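Local coordinates for protein aspartokinase 1, chloroplastic (Arabidopsis thaliana, PDB 2CDQ) that catalyses the ATP-dependent phosphorylation of L-aspartate, the first step of the aspartate-family amino-acid pathway, and binds lysine and S-adenosylmethionine as allosteric effectors, at residues Lys25-Val30 with Leu244-Ile249; Ala190-Val195 with Ile240-Gly245; Gly419-Ser424 with Val466-Ala471; Arg339-Leu344 with Ser383-Pro388. One frame throughout, in Å; residues are numbered along the deposited sequence.

How the contacts relate
Contacts 1 and 2 lie in the amino acid kinase domain, contacts 3 and 4 in the ACT region on the opposite side of the chain's centre; centres of the two groups are about 38 to 42 Å apart. Segment 190-195 lies between the segments of contact 1 in the chain, and the two contacts share L244 and G245, where helix 232-244 runs on toward strand 248-253; their centres are about 11 Å apart. Contact 4 closes before contact 3 opens. It lies in the sheet of strands 372-378, 381-386, 341-347 and 413-418, contact 3 in the sheet holding 332-339 and 420-427. These two touch, centres about 10 Å apart, so the effector-binding sheet adjoins its neighbour directly, while the kinase-domain and ACT pairs do not touch.

Contact 1 (Lys25-Val30 with Leu244-Ile249); sequences KGITCV and LGLKEI
V30 and I249 face each other as a parallel bridge, their CA atoms 5.4 Å apart, where strands 29-33 and 248-253 run side by side in the central sheet of the amino acid kinase fold. Four residues before I249, G245 follows helix 232-244 with the positive phi of a Schellman motif. Beyond the bridge the contact is made largely by branched side chains. L246 reaches across and divides its two methyls: CD2 lies 3.7 Å from I27 CG2 and also meets the carbonyl oxygen of I27, while CD1 lies against the backbone of C29 and V30, 3.9 Å from V30 CG1. CG2 of I27, anti to its own N, is also 4.1 Å from CD2 of L244. V30 CG1, placed between its N and carbonyl carbon (chi1 42°), runs alongside I249, pointing the same way, and comes 3.8 Å from I249 CG1; A237 of helix 232-244 touches both. At the outer edge the aliphatic part of K247 passes the carbonyl of T28, CE to O 3.7 Å. The polar ends turn elsewhere: T28 OG1 bonds the amide of S58, and E248 reaches Q250 and forms a salt bridge with R307. The two segments are therefore joined mostly by hydrocarbon surfaces; V30 bonds Q250, one residue beyond the second segment in the same strand, and C29 bonds V60 of strand 59-63.

Contact 2 (Ala190-Val195 with Ile240-Gly245); sequences ATYPAV and IGKALG
Y192 in the first turn of helix 191-205 meets K242 and A243 in the last turn of helix 232-244, a surface helix-helix crossing in the amino acid kinase domain whose centrepiece is a cation-pi pair. K242 NZ lies over one face of the Y192 ring, 3.8 Å from its centroid and 22° off the ring normal, set toward the CD1-CE1 rim. The lysine chain passes over the same ring before it ends there: CD is 3.9 Å from the centroid in a CH-pi contact, and CG lies near CE2. This course follows from torsions that keep the chain extended from chi1 (178°) through chi3 and bend it only at the last bond, which folds the ammonium back over the ring. The short axes of 191-195 and 240-244 approach to 8.6 Å and cross at -72°, so the helices meet through a few residues. At the point where they come nearest, the small side chain of A243 lets the backbones draw close: its CB is 3.6 Å from the carbonyl O of Y192 and lies in the plane of the tyrosine ring at its edge, 3.9 Å from CD2. One turn further along, V195 CG1 reaches 4.3 Å from CD1 of L244, next to G245, whose positive phi belongs to a Schellman motif. Helix 293-302 adds E301 and P298 beside the tyrosine, E301 touching K242 as well, while F176 packs on V195.

Contact 3 (Gly419-Ser424 with Val466-Ala471); sequences GRAIIS and VNEAEA
R420 starts against the strand opposite, its CB 3.3 Å from the carbonyl O of V466, and then runs alongside the side chain of N467, both pointing the same way. The bend at chi2 (-70°) brings CD to 3.5 Å from N467 OD1, and a second at chi3 turns the guanidinium. NE donates instead to the carbonyl of K418. Further out, the amide oxygen lies over one face of the guanidinium, with the two planes 70° apart; NH1 is 3.3 Å from N467 OD1, but the angle is too poor for a bond, and NH1 is hydrogen-bonded to Q451. Beneath this pair the backbones are antiparallel: R420 faces N467 as a non-hydrogen-bonded pair, and A421 and V466 form the next, hydrogen-bonded one, V466 N to A421 O at 2.7 Å and A421 N to V466 O at 2.8 Å. Strand 420-427 lies between strands 332-339 and 461-467 in a four-stranded ACT-type sheet, and at E468 the chain turns from strand 461-467 straight into helix 468-483, whose residues pack on I423 and A421. The first residue of that helix reaches back, E468 N donating to G419 O at 3.1 Å from above the carbonyl plane. G419 itself has positive phi, at the corner where the chain passes from one sheet to the other. The side chain of E468, bent at chi2, brings OE2 against A421 CB, and OE2 also accepts from the amide of N340. On the helix-facing side A421 CB lies 3.8 Å from A471 CB and 4.0 Å from V466 CG1, while CD1 of I423 reaches V466.

Contact 4 (Arg339-Leu344 with Ser383-Pro388); sequences RNVTML and SLTLDP. With SAM (S-adenosylmethionine), chain F.
L344 and L386 cross at the apolar centre, CD1 to CD1 3.8 Å, with L384 CD1 brought to 3.9 Å from L344 CB because its CG lies between the backbone N and the carbonyl carbon (chi1 58°). T342 CG2 adds to this cluster against L386 CD1; from helix 357-367, F362 and F365 meet L384, and F365 also meets L386. Around them, strands 341-347 and 381-386 pair antiparallel as central strands of an ACT sheet. L344 and L384 exchange two backbone bonds, L344 N to L384 O (2.7 Å) and L384 N to L344 O, and the next bond runs from L386 N to T342 O (2.9 Å). M343 and T385 form the non-hydrogen-bonded pair between them, on the other face, where T385 OG1 lies 3.7 Å from V341 CG2 and makes a weak bond to T342 O. Past L386 the strands part, and a water fills in: it accepts from T342 N (2.8 Å) and donates to L386 O. The chain then enters the effector site, where D387 CB is 3.3 Å from N6 of S-adenosylmethionine; D387 OD2 is held by S371 OG and W392 NE1. S383 OG bonds D345 and A457 N of the second subunit. Backbone bonds and leucine packing thus fix the pairing of a segment that carries both S383, bonded to the second subunit, and D387 of the S-adenosylmethionine pocket.

Contact 1 (Lys25-Val30 with Leu244-Ile249)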
loop_
_atom_site.group_PDB
_atom_site.type_symbol
_atom_site.label_atom_id
_atom_site.label_comp_id
_atom_site.label_asym_id
_atom_site.label_seq_id
_atom_site.Cartn_x
_atom_site.Cartn_y
_atom_site.Cartn_z
ATOM N N LYS A 25 19.963 -35.956 -32.727
ATOM C CA LYS A 25 21.021 -34.899 -32.695
ATOM C C LYS A 25 20.739 -33.804 -31.648
ATOM O O LYS A 25 21.142 -32.645 -31.817
ATOM C CB LYS A 25 21.224 -34.295 -34.096
ATOM C CG LYS A 25 19.989 -33.603 -34.692
ATOM C CD LYS A 25 20.284 -32.962 -36.048
ATOM C CE LYS A 25 19.960 -33.897 -37.215
ATOM N NZ LYS A 25 20.867 -35.084 -37.301
ATOM N N GLY A 26 20.047 -34.181 -30.572
ATOM C CA GLY A 26 19.839 -33.292 -29.426
ATOM C C GLY A 26 18.393 -32.989 -29.067
ATOM O O GLY A 26 17.513 -32.994 -29.935
ATOM N N ILE A 27 18.158 -32.734 -27.778
ATOM C CA ILE A 27 16.865 -32.261 -27.274
ATOM C C ILE A 27 16.621 -30.848 -27.818
ATOM O O ILE A 27 17.514 -30.001 -27.749
ATOM C CB ILE A 27 16.839 -32.232 -25.716
ATOM C CG1 ILE A 27 17.137 -33.616 -25.117
ATOM C CG2 ILE A 27 15.518 -31.672 -25.200
ATOM C CD1 ILE A 27 15.991 -34.617 -25.187
ATOM N N THR A 28 15.428 -30.597 -28.362
ATOM C CA THR A 28 15.136 -29.299 -29.000
ATOM C C THR A 28 14.281 -28.346 -28.167
ATOM O O THR A 28 14.411 -27.124 -28.294
ATOM C CB THR A 28 14.486 -29.459 -30.401
ATOM O OG1 THR A 28 13.449 -30.448 -30.346
ATOM C CG2 THR A 28 15.528 -29.864 -31.435
ATOM N N CYS A 29 13.413 -28.906 -27.324
ATOM C CA CYS A 29 12.494 -28.119 -26.495
ATOM C C CYS A 29 11.845 -28.954 -25.393
ATOM O O CYS A 29 11.883 -30.188 -25.419
ATOM C CB CYS A 29 11.396 -27.492 -27.358
ATOM S SG CYS A 29 10.420 -28.726 -28.233
ATOM N N VAL A 30 11.244 -28.258 -24.432
ATOM C CA VAL A 30 10.474 -28.883 -23.359
ATOM C C VAL A 30 8.991 -28.508 -23.479
ATOM O O VAL A 30 8.648 -27.341 -23.678
ATOM C CB VAL A 30 11.048 -28.539 -21.954
ATOM C CG1 VAL A 30 11.450 -27.073 -21.864
ATOM C CG2 VAL A 30 10.062 -28.895 -20.861
ATOM N N LEU A 244 19.322 -27.148 -20.056
ATOM C CA LEU A 244 19.671 -27.735 -21.349
ATOM C C LEU A 244 19.836 -26.688 -22.460
ATOM O O LEU A 244 20.073 -27.042 -23.618
ATOM C CB LEU A 244 18.636 -28.799 -21.750
ATOM C CG LEU A 244 18.754 -30.207 -21.154
ATOM C CD1 LEU A 244 18.420 -30.235 -19.663
ATOM C CD2 LEU A 244 17.867 -31.188 -21.914
ATOM N N GLY A 245 19.709 -25.410 -22.097
ATOM C CA GLY A 245 19.871 -24.295 -23.034
ATOM C C GLY A 245 19.057 -24.407 -24.313
ATOM O O GLY A 245 19.561 -24.131 -25.405
ATOM N N LEU A 246 17.793 -24.804 -24.177
ATOM C CA LEU A 246 16.928 -25.054 -25.331
ATOM C C LEU A 246 16.448 -23.760 -26.000
ATOM O O LEU A 246 16.611 -22.669 -25.444
ATOM C CB LEU A 246 15.750 -25.936 -24.919
ATOM C CG LEU A 246 16.119 -27.221 -24.166
ATOM C CD1 LEU A 246 14.890 -27.890 -23.584
ATOM C CD2 LEU A 246 16.866 -28.187 -25.065
ATOM N N LYS A 247 15.873 -23.889 -27.197
ATOM C CA LYS A 247 15.408 -22.730 -27.974
ATOM C C LYS A 247 14.206 -22.043 -27.327
ATOM O O LYS A 247 14.158 -20.813 -27.264
ATOM C CB LYS A 247 15.043 -23.125 -29.409
ATOM C CG LYS A 247 16.031 -24.043 -30.136
ATOM C CD LYS A 247 15.463 -24.468 -31.501
ATOM C CE LYS A 247 14.073 -25.122 -31.370
ATOM N NZ LYS A 247 13.267 -25.040 -32.623
ATOM N N GLU A 248 13.234 -22.840 -26.872
ATOM C CA GLU A 248 12.050 -22.321 -26.165
ATOM C C GLU A 248 11.434 -23.310 -25.169
ATOM O O GLU A 248 11.640 -24.521 -25.263
ATOM C CB GLU A 248 10.978 -21.810 -27.147
ATOM C CG GLU A 248 10.216 -22.885 -27.913
ATOM C CD GLU A 248 9.026 -22.333 -28.696
ATOM O OE1 GLU A 248 8.964 -21.112 -28.951
ATOM O OE2 GLU A 248 8.145 -23.135 -29.063
ATOM N N ILE A 249 10.685 -22.765 -24.212
ATOM C CA ILE A 249 9.889 -23.558 -23.275
ATOM C C ILE A 249 8.417 -23.371 -23.626
ATOM O O ILE A 249 7.937 -22.243 -23.718
ATOM C CB ILE A 249 10.159 -23.153 -21.804
ATOM C CG1 ILE A 249 11.642 -23.340 -21.466
ATOM C CG2 ILE A 249 9.296 -23.971 -20.841
ATOM C CD1 ILE A 249 12.204 -22.288 -20.531
#

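Contact 2 (Ala190-Val195 with Ile240-Gly245)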
loop_
_atom_site.group_PDB
_atom_site.type_symbol
_atom_site.label_atom_id
_atom_site.label_comp_id
_atom_site.label_asym_id
_atom_site.label_seq_id
_atom_site.Cartn_x
_atom_site.Cartn_y
_atom_site.Cartn_z
ATOM N N ALA A 190 22.766 -25.922 -7.906
ATOM C CA ALA A 190 23.399 -27.192 -8.299
ATOM C C ALA A 190 22.517 -28.067 -9.201
ATOM O O ALA A 190 22.985 -29.059 -9.773
ATOM C CB ALA A 190 23.842 -27.970 -7.063
ATOM N N THR A 191 21.248 -27.682 -9.326
ATOM C CA THR A 191 20.259 -28.415 -10.113
ATOM C C THR A 191 20.581 -28.399 -11.609
ATOM O O THR A 191 20.499 -29.440 -12.266
ATOM C CB THR A 191 18.811 -27.889 -9.829
ATOM O OG1 THR A 191 18.409 -28.274 -8.506
ATOM C CG2 THR A 191 17.795 -28.436 -10.827
ATOM N N TYR A 192 20.959 -27.237 -12.141
ATOM C CA TYR A 192 21.205 -27.099 -13.586
ATOM C C TYR A 192 22.303 -28.027 -14.136
ATOM O O TYR A 192 22.064 -28.738 -15.119
ATOM C CB TYR A 192 21.459 -25.636 -13.986
ATOM C CG TYR A 192 20.348 -24.700 -13.573
ATOM C CD1 TYR A 192 20.535 -23.790 -12.536
ATOM C CD2 TYR A 192 19.104 -24.737 -14.204
ATOM C CE1 TYR A 192 19.517 -22.929 -12.140
ATOM C CE2 TYR A 192 18.073 -23.884 -13.813
ATOM C CZ TYR A 192 18.288 -22.981 -12.781
ATOM O OH TYR A 192 17.284 -22.127 -12.382
ATOM N N PRO A 193 23.504 -28.026 -13.514
ATOM C CA PRO A 193 24.547 -28.959 -13.971
ATOM C C PRO A 193 24.196 -30.442 -13.763
ATOM O O PRO A 193 24.523 -31.272 -14.623
ATOM C CB PRO A 193 25.769 -28.570 -13.125
ATOM C CG PRO A 193 25.475 -27.181 -12.637
ATOM C CD PRO A 193 23.997 -27.174 -12.416
ATOM N N ALA A 194 23.533 -30.759 -12.645
ATOM C CA ALA A 194 23.170 -32.141 -12.310
ATOM C C ALA A 194 22.159 -32.727 -13.288
ATOM O O ALA A 194 22.285 -33.881 -13.706
ATOM C CB ALA A 194 22.640 -32.227 -10.887
ATOM N N VAL A 195 21.164 -31.921 -13.650
ATOM C CA VAL A 195 20.079 -32.353 -14.531
ATOM C C VAL A 195 20.535 -32.477 -15.988
ATOM O O VAL A 195 20.205 -33.461 -16.660
ATOM C CB VAL A 195 18.836 -31.432 -14.388
ATOM C CG1 VAL A 195 17.879 -31.581 -15.572
ATOM C CG2 VAL A 195 18.120 -31.732 -13.080
ATOM N N ILE A 240 14.377 -27.129 -16.561
ATOM C CA ILE A 240 14.920 -28.007 -17.602
ATOM C C ILE A 240 15.385 -27.210 -18.830
ATOM O O ILE A 240 16.445 -27.492 -19.398
ATOM C CB ILE A 240 13.904 -29.103 -18.002
ATOM C CG1 ILE A 240 13.717 -30.087 -16.847
ATOM C CG2 ILE A 240 14.364 -29.849 -19.248
ATOM C CD1 ILE A 240 12.449 -30.897 -16.947
ATOM N N GLY A 241 14.599 -26.207 -19.215
ATOM C CA GLY A 241 14.950 -25.309 -20.315
ATOM C C GLY A 241 16.309 -24.655 -20.142
ATOM O O GLY A 241 17.164 -24.762 -21.030
ATOM N N LYS A 242 16.507 -23.989 -19.000
ATOM C CA LYS A 242 17.778 -23.329 -18.666
ATOM C C LYS A 242 18.933 -24.329 -18.569
ATOM O O LYS A 242 20.034 -24.068 -19.061
ATOM C CB LYS A 242 17.653 -22.523 -17.364
ATOM C CG LYS A 242 18.946 -21.828 -16.914
ATOM C CD LYS A 242 18.714 -20.890 -15.728
ATOM C CE LYS A 242 19.941 -20.013 -15.433
ATOM N NZ LYS A 242 20.874 -20.610 -14.431
ATOM N N ALA A 243 18.664 -25.473 -17.946
ATOM C CA ALA A 243 19.675 -26.506 -17.737
ATOM C C ALA A 243 20.193 -27.090 -19.050
ATOM O O ALA A 243 21.364 -27.470 -19.149
ATOM C CB ALA A 243 19.128 -27.610 -16.840
ATOM N N LEU A 244 19.322 -27.148 -20.056
ATOM C CA LEU A 244 19.671 -27.735 -21.349
ATOM C C LEU A 244 19.836 -26.688 -22.460
ATOM O O LEU A 244 20.073 -27.042 -23.618
ATOM C CB LEU A 244 18.636 -28.799 -21.750
ATOM C CG LEU A 244 18.754 -30.207 -21.154
ATOM C CD1 LEU A 244 18.420 -30.235 -19.663
ATOM C CD2 LEU A 244 17.867 -31.188 -21.914
ATOM N N GLY A 245 19.709 -25.410 -22.097
ATOM C CA GLY A 245 19.871 -24.295 -23.034
ATOM C C GLY A 245 19.057 -24.407 -24.313
ATOM O O GLY A 245 19.561 -24.131 -25.405
#

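Contact 3 (Gly419-Ser424 with Val466-Ala471)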
loop_
_atom_site.group_PDB
_atom_site.type_symbol
_atom_site.label_atom_id
_atom_site.label_comp_id
_atom_site.label_asym_id
_atom_site.label_seq_id
_atom_site.Cartn_x
_atom_site.Cartn_y
_atom_site.Cartn_z
ATOM N N GLY A 419 -17.345 -9.667 -0.236
ATOM C CA GLY A 419 -18.024 -9.605 -1.523
ATOM C C GLY A 419 -17.621 -8.479 -2.452
ATOM O O GLY A 419 -18.473 -7.911 -3.133
ATOM N N ARG A 420 -16.327 -8.155 -2.471
ATOM C CA ARG A 420 -15.756 -7.247 -3.486
ATOM C C ARG A 420 -15.059 -8.049 -4.587
ATOM O O ARG A 420 -15.004 -9.276 -4.535
ATOM C CB ARG A 420 -14.763 -6.236 -2.877
ATOM C CG ARG A 420 -15.196 -5.570 -1.579
ATOM C CD ARG A 420 -16.344 -4.600 -1.767
ATOM N NE ARG A 420 -17.333 -4.812 -0.712
ATOM C CZ ARG A 420 -18.123 -3.874 -0.197
ATOM N NH1 ARG A 420 -18.056 -2.622 -0.621
ATOM N NH2 ARG A 420 -18.979 -4.199 0.759
ATOM N N ALA A 421 -14.520 -7.342 -5.576
ATOM C CA ALA A 421 -13.798 -7.971 -6.677
ATOM C C ALA A 421 -12.775 -6.994 -7.229
ATOM O O ALA A 421 -12.977 -5.780 -7.145
ATOM C CB ALA A 421 -14.766 -8.405 -7.773
ATOM N N ILE A 422 -11.686 -7.529 -7.788
ATOM C CA ILE A 422 -10.630 -6.716 -8.393
ATOM C C ILE A 422 -10.675 -6.829 -9.914
ATOM O O ILE A 422 -10.633 -7.932 -10.455
ATOM C CB ILE A 422 -9.209 -7.168 -7.961
ATOM C CG1 ILE A 422 -9.160 -7.651 -6.497
ATOM C CG2 ILE A 422 -8.177 -6.082 -8.292
ATOM C CD1 ILE A 422 -8.553 -6.702 -5.514
ATOM N N ILE A 423 -10.766 -5.695 -10.603
ATOM C CA ILE A 423 -10.493 -5.649 -12.039
ATOM C C ILE A 423 -9.084 -5.096 -12.213
ATOM O O ILE A 423 -8.779 -3.998 -11.751
ATOM C CB ILE A 423 -11.523 -4.776 -12.818
ATOM C CG1 ILE A 423 -12.912 -5.414 -12.766
ATOM C CG2 ILE A 423 -11.084 -4.553 -14.279
ATOM C CD1 ILE A 423 -14.036 -4.443 -13.050
ATOM N N SER A 424 -8.221 -5.872 -12.851
ATOM C CA SER A 424 -6.870 -5.414 -13.149
ATOM C C SER A 424 -6.750 -5.065 -14.623
ATOM O O SER A 424 -7.079 -5.876 -15.486
ATOM C CB SER A 424 -5.833 -6.474 -12.771
ATOM O OG SER A 424 -5.478 -6.386 -11.401
ATOM N N VAL A 466 -14.015 -3.292 -6.910
ATOM C CA VAL A 466 -15.371 -3.102 -7.346
ATOM C C VAL A 466 -16.249 -4.069 -6.519
ATOM O O VAL A 466 -15.716 -4.855 -5.723
ATOM C CB VAL A 466 -15.410 -3.340 -8.876
ATOM C CG1 VAL A 466 -15.733 -4.793 -9.218
ATOM C CG2 VAL A 466 -16.338 -2.361 -9.563
ATOM N N ASN A 467 -17.572 -4.001 -6.657
ATOM C CA ASN A 467 -18.426 -5.013 -6.021
ATOM C C ASN A 467 -18.546 -6.288 -6.857
ATOM O O ASN A 467 -18.683 -6.225 -8.083
ATOM C CB ASN A 467 -19.819 -4.462 -5.707
ATOM C CG ASN A 467 -19.800 -3.443 -4.590
ATOM O OD1 ASN A 467 -19.127 -3.629 -3.569
ATOM N ND2 ASN A 467 -20.533 -2.351 -4.777
ATOM N N GLU A 468 -18.503 -7.441 -6.189
ATOM C CA GLU A 468 -18.576 -8.737 -6.874
ATOM C C GLU A 468 -19.728 -8.830 -7.882
ATOM O O GLU A 468 -19.546 -9.337 -8.989
ATOM C CB GLU A 468 -18.627 -9.892 -5.863
ATOM C CG GLU A 468 -18.973 -11.266 -6.451
ATOM C CD GLU A 468 -17.876 -11.889 -7.319
ATOM O OE1 GLU A 468 -18.156 -12.950 -7.927
ATOM O OE2 GLU A 468 -16.747 -11.347 -7.399
ATOM N N ALA A 469 -20.896 -8.316 -7.498
ATOM C CA ALA A 469 -22.101 -8.397 -8.326
ATOM C C ALA A 469 -22.035 -7.598 -9.636
ATOM O O ALA A 469 -22.704 -7.949 -10.604
ATOM C CB ALA A 469 -23.324 -7.987 -7.517
ATOM N N GLU A 470 -21.240 -6.530 -9.662
ATOM C CA GLU A 470 -21.169 -5.640 -10.821
ATOM C C GLU A 470 -19.932 -5.922 -11.683
ATOM O O GLU A 470 -19.802 -5.402 -12.799
ATOM C CB GLU A 470 -21.177 -4.180 -10.355
ATOM C CG GLU A 470 -19.893 -3.745 -9.645
ATOM C CD GLU A 470 -19.999 -2.403 -8.935
ATOM O OE1 GLU A 470 -19.175 -2.159 -8.028
ATOM O OE2 GLU A 470 -20.893 -1.592 -9.269
ATOM N N ALA A 471 -19.042 -6.757 -11.154
ATOM C CA ALA A 471 -17.725 -7.013 -11.733
ATOM C C ALA A 471 -17.765 -7.524 -13.171
ATOM O O ALA A 471 -17.138 -6.953 -14.054
ATOM C CB ALA A 471 -16.943 -7.989 -10.839
#

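Contact 4 (Arg339-Leu344 with Ser383-Pro388)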
loop_
_atom_site.group_PDB
_atom_site.type_symbol
_atom_site.label_atom_id
_atom_site.label_comp_id
_atom_site.label_asym_id
_atom_site.label_seq_id
_atom_site.Cartn_x
_atom_site.Cartn_y
_atom_site.Cartn_z
ATOM N N ARG A 339 -12.443 -12.713 -8.437
ATOM C CA ARG A 339 -13.765 -12.853 -7.825
ATOM C C ARG A 339 -13.663 -12.829 -6.302
ATOM O O ARG A 339 -12.617 -13.164 -5.741
ATOM C CB ARG A 339 -14.410 -14.180 -8.253
ATOM C CG ARG A 339 -14.617 -14.374 -9.746
ATOM C CD ARG A 339 -15.913 -13.745 -10.215
ATOM N NE ARG A 339 -16.267 -14.183 -11.562
ATOM C CZ ARG A 339 -17.374 -13.824 -12.207
ATOM N NH1 ARG A 339 -18.255 -13.012 -11.633
ATOM N NH2 ARG A 339 -17.603 -14.279 -13.434
ATOM N N ASN A 340 -14.754 -12.435 -5.646
ATOM C CA ASN A 340 -14.928 -12.591 -4.195
ATOM C C ASN A 340 -13.716 -12.324 -3.322
ATOM O O ASN A 340 -13.147 -13.251 -2.748
ATOM C CB ASN A 340 -15.473 -13.982 -3.872
ATOM C CG ASN A 340 -16.924 -13.953 -3.482
ATOM O OD1 ASN A 340 -17.775 -14.497 -4.186
ATOM N ND2 ASN A 340 -17.224 -13.303 -2.359
ATOM N N VAL A 341 -13.330 -11.057 -3.218
ATOM C CA VAL A 341 -12.224 -10.679 -2.350
ATOM C C VAL A 341 -12.734 -9.976 -1.103
ATOM O O VAL A 341 -13.814 -9.377 -1.103
ATOM C CB VAL A 341 -11.156 -9.808 -3.074
ATOM C CG1 VAL A 341 -10.565 -10.565 -4.264
ATOM C CG2 VAL A 341 -11.728 -8.444 -3.502
ATOM N N THR A 342 -11.942 -10.071 -0.043
ATOM C CA THR A 342 -12.245 -9.434 1.222
ATOM C C THR A 342 -11.336 -8.223 1.384
ATOM O O THR A 342 -10.112 -8.340 1.277
ATOM C CB THR A 342 -12.044 -10.426 2.372
ATOM O OG1 THR A 342 -12.948 -11.526 2.200
ATOM C CG2 THR A 342 -12.283 -9.766 3.728
ATOM N N MET A 343 -11.945 -7.065 1.626
ATOM C CA MET A 343 -11.213 -5.810 1.775
ATOM C C MET A 343 -11.253 -5.318 3.210
ATOM O O MET A 343 -12.289 -5.404 3.873
ATOM C CB MET A 343 -11.778 -4.739 0.832
ATOM C CG MET A 343 -11.237 -3.334 1.078
ATOM S SD MET A 343 -11.652 -2.141 -0.207
ATOM C CE MET A 343 -13.413 -1.915 0.032
ATOM N N LEU A 344 -10.116 -4.804 3.681
ATOM C CA LEU A 344 -10.016 -4.215 5.017
ATOM C C LEU A 344 -9.597 -2.762 4.958
ATOM O O LEU A 344 -8.745 -2.391 4.152
ATOM C CB LEU A 344 -9.039 -4.991 5.905
ATOM C CG LEU A 344 -9.582 -6.281 6.520
ATOM C CD1 LEU A 344 -9.059 -7.462 5.740
ATOM C CD2 LEU A 344 -9.178 -6.388 7.975
ATOM N N SER A 383 -5.732 0.846 3.356
ATOM C CA SER A 383 -6.727 -0.119 2.915
ATOM C C SER A 383 -6.023 -1.237 2.178
ATOM O O SER A 383 -5.002 -1.018 1.525
ATOM C CB SER A 383 -7.746 0.547 2.002
ATOM O OG SER A 383 -8.191 1.770 2.561
ATOM N N LEU A 384 -6.564 -2.440 2.298
ATOM C CA LEU A 384 -5.918 -3.614 1.745
ATOM C C LEU A 384 -6.925 -4.685 1.413
ATOM O O LEU A 384 -8.060 -4.659 1.885
ATOM C CB LEU A 384 -4.852 -4.164 2.702
ATOM C CG LEU A 384 -5.221 -4.582 4.128
ATOM C CD1 LEU A 384 -5.716 -6.015 4.184
ATOM C CD2 LEU A 384 -4.009 -4.413 5.013
ATOM N N THR A 385 -6.482 -5.642 0.612
ATOM C CA THR A 385 -7.342 -6.695 0.131
ATOM C C THR A 385 -6.601 -8.007 0.372
ATOM O O THR A 385 -5.384 -8.064 0.226
ATOM C CB THR A 385 -7.700 -6.431 -1.358
ATOM O OG1 THR A 385 -9.103 -6.611 -1.568
ATOM C CG2 THR A 385 -6.916 -7.300 -2.301
ATOM N N LEU A 386 -7.314 -9.045 0.797
ATOM C CA LEU A 386 -6.664 -10.320 1.132
ATOM C C LEU A 386 -6.552 -11.211 -0.090
ATOM O O LEU A 386 -7.445 -11.205 -0.932
ATOM C CB LEU A 386 -7.429 -11.049 2.236
ATOM C CG LEU A 386 -7.668 -10.248 3.512
ATOM C CD1 LEU A 386 -8.633 -10.979 4.429
ATOM C CD2 LEU A 386 -6.354 -9.968 4.208
ATOM N N ASP A 387 -5.463 -11.972 -0.187
ATOM C CA ASP A 387 -5.269 -12.911 -1.298
ATOM C C ASP A 387 -6.592 -13.580 -1.667
ATOM O O ASP A 387 -7.341 -13.991 -0.775
ATOM C CB ASP A 387 -4.257 -13.996 -0.920
ATOM C CG ASP A 387 -2.817 -13.605 -1.214
ATOM O OD1 ASP A 387 -2.571 -12.554 -1.845
ATOM O OD2 ASP A 387 -1.918 -14.377 -0.818
ATOM N N PRO A 388 -6.897 -13.680 -2.975
ATOM C CA PRO A 388 -8.112 -14.394 -3.377
ATOM C C PRO A 388 -8.041 -15.832 -2.886
ATOM O O PRO A 388 -6.955 -16.414 -2.860
ATOM C CB PRO A 388 -8.058 -14.350 -4.909
ATOM C CG PRO A 388 -7.181 -13.187 -5.236
ATOM C CD PRO A 388 -6.158 -13.149 -4.135
HETATM N N SAM F . -5.010 -19.682 13.063
HETATM C CA SAM F . -4.525 -20.339 11.852
HETATM C C SAM F . -3.005 -20.523 11.849
HETATM O O SAM F . -2.490 -21.551 11.401
HETATM O OXT SAM F . -2.256 -19.648 12.287
HETATM C CB SAM F . -4.973 -19.564 10.616
HETATM C CG SAM F . -4.895 -20.343 9.298
HETATM S SD SAM F . -3.756 -19.559 8.131
HETATM C CE SAM F . -4.722 -18.125 7.597
HETATM C "C5'" SAM F . -3.678 -20.639 6.665
HETATM C "C4'" SAM F . -4.974 -21.253 6.124
HETATM O "O4'" SAM F . -5.885 -20.262 5.694
HETATM C "C3'" SAM F . -4.709 -22.134 4.912
HETATM O "O3'" SAM F . -5.429 -23.333 5.071
HETATM C "C2'" SAM F . -5.245 -21.378 3.710
HETATM O "O2'" SAM F . -5.919 -22.231 2.807
HETATM C "C1'" SAM F . -6.222 -20.389 4.319
HETATM N N9 SAM F . -6.205 -19.057 3.674
HETATM C C8 SAM F . -7.237 -18.500 2.965
HETATM N N7 SAM F . -6.877 -17.267 2.550
HETATM C C5 SAM F . -5.628 -17.019 2.991
HETATM C C6 SAM F . -4.786 -15.918 2.851
HETATM N N6 SAM F . -5.179 -14.842 2.174
HETATM N N1 SAM F . -3.530 -15.951 3.422
HETATM C C2 SAM F . -3.117 -17.069 4.123
HETATM N N3 SAM F . -3.959 -18.157 4.256
HETATM C C4 SAM F . -5.194 -18.134 3.702
HETATM O O HOH W 1 -9.902 -11.966 -0.189
#